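Local atomic coordinates of CS1 fimbrial subunit A (Escherichia coli, PDB entry 4HJI), a protein that forms, as the pilin subunit, the CS1 pilus of enterotoxigenic Escherichia coli, a surface filament with which the bacterium colonises host epithelium. Residues D110-S115 against V121-K126; P84-P89 against A140-Q145. All blocks are in the same frame, centred on the assembly; numbering follows the deposited sequence.

Contact 1: D110-S115 against V121-K126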
loop_
_atom_site.group_PDB
_atom_site.type_symbol
_atom_site.label_atom_id
_atom_site.label_comp_id
_atom_site.label_asym_id
_atom_site.label_seq_id
_atom_site.Cartn_x
_atom_site.Cartn_y
_atom_site.Cartn_z
ATOM N N ASP A 110 -3.505 19.188 0.174
ATOM C CA ASP A 110 -3.558 18.178 1.229
ATOM C C ASP A 110 -2.209 17.465 1.437
ATOM O O ASP A 110 -2.030 16.759 2.428
ATOM C CB ASP A 110 -4.648 17.148 0.908
ATOM C CG ASP A 110 -4.779 16.079 1.979
ATOM O OD1 ASP A 110 -5.522 15.100 1.754
ATOM O OD2 ASP A 110 -4.139 16.207 3.044
ATOM N N LEU A 111 -1.271 17.647 0.506
ATOM C CA LEU A 111 0.072 17.055 0.625
ATOM C C LEU A 111 1.080 17.975 1.299
ATOM O O LEU A 111 2.141 17.519 1.714
ATOM C CB LEU A 111 0.577 16.609 -0.738
ATOM C CG LEU A 111 -0.186 15.386 -1.270
ATOM C CD1 LEU A 111 -0.051 15.285 -2.779
ATOM C CD2 LEU A 111 0.246 14.089 -0.598
ATOM N N ASN A 112 0.750 19.264 1.418
ATOM C CA ASN A 112 1.583 20.221 2.152
ATOM C C ASN A 112 3.043 20.184 1.689
ATOM O O ASN A 112 3.944 19.960 2.494
ATOM C CB ASN A 112 1.528 19.939 3.661
ATOM C CG ASN A 112 0.123 19.969 4.217
ATOM O OD1 ASN A 112 -0.578 20.980 4.132
ATOM N ND2 ASN A 112 -0.281 18.870 4.828
ATOM N N PHE A 113 3.260 20.405 0.395
ATOM C CA PHE A 113 4.574 20.214 -0.226
ATOM C C PHE A 113 5.594 21.219 0.293
ATOM O O PHE A 113 5.335 22.421 0.289
ATOM C CB PHE A 113 4.489 20.325 -1.754
ATOM C CG PHE A 113 3.998 19.072 -2.439
ATOM C CD1 PHE A 113 4.772 17.915 -2.438
ATOM C CD2 PHE A 113 2.788 19.062 -3.129
ATOM C CE1 PHE A 113 4.340 16.764 -3.071
ATOM C CE2 PHE A 113 2.346 17.913 -3.763
ATOM C CZ PHE A 113 3.119 16.765 -3.742
ATOM N N ALA A 114 6.735 20.706 0.749
ATOM C CA ALA A 114 7.880 21.523 1.158
ATOM C C ALA A 114 8.965 21.444 0.079
ATOM O O ALA A 114 9.138 20.415 -0.573
ATOM C CB ALA A 114 8.429 21.034 2.487
ATOM N N SER A 115 9.705 22.535 -0.088
ATOM C CA SER A 115 10.735 22.617 -1.113
ATOM C C SER A 115 11.991 21.871 -0.678
ATOM O O SER A 115 12.585 22.198 0.348
ATOM C CB SER A 115 11.080 24.081 -1.399
ATOM O OG SER A 115 11.878 24.182 -2.564
ATOM N N VAL A 121 8.626 17.806 -1.596
ATOM C CA VAL A 121 8.294 16.610 -0.836
ATOM C C VAL A 121 7.116 16.912 0.075
ATOM O O VAL A 121 7.066 17.968 0.705
ATOM C CB VAL A 121 9.491 16.035 0.008
ATOM C CG1 VAL A 121 9.187 14.638 0.519
ATOM C CG2 VAL A 121 10.808 16.101 -0.745
ATOM N N SER A 122 6.180 15.969 0.145
ATOM C CA SER A 122 4.969 16.136 0.950
ATOM C C SER A 122 5.277 15.987 2.435
ATOM O O SER A 122 6.326 15.471 2.812
ATOM C CB SER A 122 3.937 15.078 0.547
ATOM O OG SER A 122 4.318 13.804 1.042
ATOM N N SER A 123 4.363 16.440 3.290
ATOM C CA SER A 123 4.411 16.048 4.689
ATOM C C SER A 123 4.154 14.538 4.780
ATOM O O SER A 123 3.737 13.908 3.809
ATOM C CB SER A 123 3.349 16.808 5.489
ATOM O OG SER A 123 2.081 16.578 4.916
ATOM N N THR A 124 4.382 13.966 5.957
ATOM C CA THR A 124 4.239 12.525 6.131
ATOM C C THR A 124 2.805 12.056 5.903
ATOM O O THR A 124 1.852 12.642 6.440
ATOM C CB THR A 124 4.756 12.072 7.513
ATOM O OG1 THR A 124 6.127 12.454 7.636
ATOM C CG2 THR A 124 4.639 10.581 7.690
ATOM N N GLN A 125 2.686 11.001 5.096
ATOM C CA GLN A 125 1.438 10.332 4.778
ATOM C C GLN A 125 1.510 8.869 5.181
ATOM O O GLN A 125 2.501 8.159 4.910
ATOM C CB GLN A 125 1.131 10.421 3.295
ATOM C CG GLN A 125 1.291 11.809 2.696
ATOM C CD GLN A 125 0.301 12.824 3.241
ATOM O OE1 GLN A 125 0.598 14.023 3.294
ATOM N NE2 GLN A 125 -0.870 12.357 3.657
ATOM N N LYS A 126 0.447 8.394 5.810
ATOM C CA LYS A 126 0.383 7.014 6.245
ATOM C C LYS A 126 -0.042 6.102 5.103
ATOM O O LYS A 126 -1.040 6.356 4.435
ATOM C CB LYS A 126 -0.552 6.883 7.448
ATOM C CG LYS A 126 -0.004 7.608 8.656
ATOM C CD LYS A 126 -0.893 7.522 9.893
ATOM C CE LYS A 126 -0.221 8.223 11.065
ATOM N NZ LYS A 126 1.223 7.877 11.155
#
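A114 and V121 face each other as an antiparallel hydrogen-bonded pair, and the lines from D110 CA to A114 CA and from V121 CA to Q125 CA are 140° apart. The pair is closed by two short bonds, A114 N to V121 O at 2.8 Å and V121 N to A114 O at 2.8 Å, both close to straight. V121 O also receives a CA-H...O contact from F113 CA. Three residues earlier, at L111, the ladder gives way to a different link: S123 N donates to L111 O at 2.9 Å, coming in almost in line with the carbonyl. L111 stands at the close of a short, weakly bonded helical turn, just before N112 with its positive phi, and the S123 amide takes up its oxygen. S123 OG, drawn in between its own backbone N and carbonyl carbon (chi1 56°), lies 3.3 Å from L111 O and makes at most a weak second bond.

Among the side chains, S122 CB touches both L111 and F113. It packs against L111 CB at 3.9 Å, and the F113 ring brings CE1 to 4.0 Å from S122 CB; V121 C sits at the ring's edge. L111 CB in turn lies over one face of F113, toward the rim. Beyond S122, the L111 side chain crosses that of Q125 at about a right angle, CD2 meeting its CG and CD. S122 OG bonds to S123 O at 2.8 Å and is also engaged with V59 N of the adjoining strand 49-61, while D110, in one of its two conformers, reaches K97 in a salt bridge.

The chemistry is thus mostly main-chain: backbone bonds fix the base of the hairpin 114-116/119-131 and tie L111 to it, with small nonpolar contacts filling in between.

Contact 2: P84-P89 against A140-Q145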
loop_
_atom_site.group_PDB
_atom_site.type_symbol
_atom_site.label_atom_id
_atom_site.label_comp_id
_atom_site.label_asym_id
_atom_site.label_seq_id
_atom_site.Cartn_x
_atom_site.Cartn_y
_atom_site.Cartn_z
ATOM N N PRO A 84 -3.935 -22.144 -2.799
ATOM C CA PRO A 84 -4.125 -20.752 -3.221
ATOM C C PRO A 84 -5.585 -20.337 -3.469
ATOM O O PRO A 84 -5.869 -19.154 -3.656
ATOM C CB PRO A 84 -3.296 -20.637 -4.509
ATOM C CG PRO A 84 -2.402 -21.820 -4.543
ATOM C CD PRO A 84 -2.945 -22.864 -3.620
ATOM N N THR A 85 -6.496 -21.301 -3.468
ATOM C CA THR A 85 -7.922 -20.992 -3.508
ATOM C C THR A 85 -8.361 -20.342 -2.195
ATOM O O THR A 85 -9.312 -19.563 -2.175
ATOM C CB THR A 85 -8.765 -22.253 -3.802
ATOM O OG1 THR A 85 -8.245 -22.941 -4.944
ATOM C CG2 THR A 85 -10.210 -21.881 -4.082
ATOM N N LEU A 86 -7.646 -20.648 -1.109
ATOM C CA LEU A 86 -7.938 -20.100 0.207
ATOM C C LEU A 86 -7.275 -18.723 0.366
ATOM O O LEU A 86 -6.044 -18.611 0.398
ATOM C CB LEU A 86 -7.437 -21.062 1.276
ATOM C CG LEU A 86 -7.903 -20.767 2.686
ATOM C CD1 LEU A 86 -9.379 -21.107 2.799
ATOM C CD2 LEU A 86 -7.088 -21.579 3.673
ATOM N N GLN A 87 -8.094 -17.681 0.470
ATOM C CA GLN A 87 -7.634 -16.319 0.247
ATOM C C GLN A 87 -8.120 -15.346 1.314
ATOM O O GLN A 87 -9.293 -15.388 1.737
ATOM C CB GLN A 87 -8.070 -15.865 -1.143
ATOM C CG GLN A 87 -7.322 -16.542 -2.291
ATOM C CD GLN A 87 -7.823 -16.121 -3.664
ATOM O OE1 GLN A 87 -8.608 -15.184 -3.790
ATOM N NE2 GLN A 87 -7.376 -16.815 -4.695
ATOM N N ILE A 88 -7.223 -14.458 1.741
ATOM C CA ILE A 88 -7.517 -13.426 2.741
ATOM C C ILE A 88 -7.490 -12.075 2.029
ATOM O O ILE A 88 -6.466 -11.700 1.461
ATOM C CB ILE A 88 -6.467 -13.414 3.881
ATOM C CG1 ILE A 88 -6.415 -14.768 4.591
ATOM C CG2 ILE A 88 -6.752 -12.278 4.862
ATOM C CD1 ILE A 88 -5.259 -14.909 5.563
ATOM N N PRO A 89 -8.621 -11.329 2.034
ATOM C CA PRO A 89 -8.614 -10.037 1.342
ATOM C C PRO A 89 -7.763 -8.987 2.056
ATOM O O PRO A 89 -7.645 -9.005 3.285
ATOM C CB PRO A 89 -10.095 -9.626 1.337
ATOM C CG PRO A 89 -10.627 -10.286 2.540
ATOM C CD PRO A 89 -9.923 -11.595 2.682
ATOM N N ALA A 140 -12.193 -22.271 5.123
ATOM C CA ALA A 140 -12.117 -21.695 6.466
ATOM C C ALA A 140 -10.692 -21.264 6.819
ATOM O O ALA A 140 -9.749 -21.506 6.070
ATOM C CB ALA A 140 -12.638 -22.691 7.491
ATOM N N LEU A 141 -10.551 -20.635 7.982
ATOM C CA LEU A 141 -9.272 -20.087 8.428
ATOM C C LEU A 141 -8.326 -21.210 8.835
ATOM O O LEU A 141 -8.512 -21.830 9.885
ATOM C CB LEU A 141 -9.478 -19.137 9.618
ATOM C CG LEU A 141 -10.167 -17.793 9.346
ATOM C CD1 LEU A 141 -11.666 -17.944 9.117
ATOM C CD2 LEU A 141 -9.887 -16.813 10.482
ATOM N N THR A 142 -7.319 -21.470 8.001
ATOM C CA THR A 142 -6.346 -22.527 8.273
ATOM C C THR A 142 -5.004 -21.943 8.693
ATOM O O THR A 142 -4.566 -20.906 8.182
ATOM C CB THR A 142 -6.132 -23.459 7.058
ATOM O OG1 THR A 142 -5.567 -22.723 5.967
ATOM C CG2 THR A 142 -7.441 -24.091 6.615
ATOM N N ALA A 143 -4.354 -22.624 9.628
ATOM C CA ALA A 143 -3.002 -22.282 10.036
ATOM C C ALA A 143 -2.028 -22.463 8.879
ATOM O O ALA A 143 -2.222 -23.325 8.022
ATOM C CB ALA A 143 -2.577 -23.143 11.207
ATOM N N GLY A 144 -0.989 -21.635 8.866
ATOM C CA GLY A 144 0.051 -21.713 7.850
ATOM C C GLY A 144 0.279 -20.382 7.174
ATOM O O GLY A 144 -0.158 -19.332 7.641
ATOM N N GLN A 145 0.961 -20.440 6.039
ATOM C CA GLN A 145 1.465 -19.243 5.396
ATOM C C GLN A 145 0.574 -18.796 4.254
ATOM O O GLN A 145 -0.002 -19.614 3.541
ATOM C CB GLN A 145 2.880 -19.503 4.902
ATOM C CG GLN A 145 3.819 -19.978 6.000
ATOM C CD GLN A 145 5.280 -19.847 5.597
ATOM O OE1 GLN A 145 6.144 -20.587 6.075
ATOM N NE2 GLN A 145 5.565 -18.882 4.714
#
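L86 alone carries the 84-89 side of this contact, pushing its two methyl groups against the backbone of A140 and the side chain of T142. Its CG stands anti to the backbone N (chi1 -169°), which sends the branch out across the gap. CD1 comes to 3.3 Å from A140 O, and CD2 meets T142 OG1 at 3.0 Å, a close approach for a methyl and a hydroxyl; T142 CG2 is 3.9 Å from the same CD2. That hydroxyl has its hydrogen-bonding partner just outside the two segments, so the methyl contact is van der Waals only. No hydrogen bond joins the two segments, and the backbones stay well apart, with L86 CA 7.7 Å from A140 CA.

Around this tight spot the contact is loose. A140 is exposed and its CB points away from L86, and only 121 Å² is buried. Q87 turns back on its own segment, NE2 donating to P84 O at 3.0 Å within the amide plane.

The buried leucine also touches N80 of strand 68-80 and Y146 of strand 144-156. It sits where the turn leading into strand 87-94 meets the loop leading into strand 144-156, and strand 68-80 pairs with both strands.

How the contacts relate
From the N terminus the chain lays down strands 25-29, 38-44, 49-61 and 68-80 before it reaches P84-P89, which leads into strand 87-94, and then runs through strands 97-98 and 104-106 to helix 108-111. There contact 1 closes a short loop, with five residues between its segments, at the hairpin of 114-116 and 119-131. Strand 119-131 continues alongside 87-94, and the chain next reaches A140-Q145, where contact 2 closes a loop of fifty residues. Contact 1 is therefore nested inside contact 2. The two lie on opposite sides of the chain's centre, their own centres 37 Å apart and their nearest atoms about 17 Å apart, linked through the sheet that strands 87-94 and 119-131 share as neighbours.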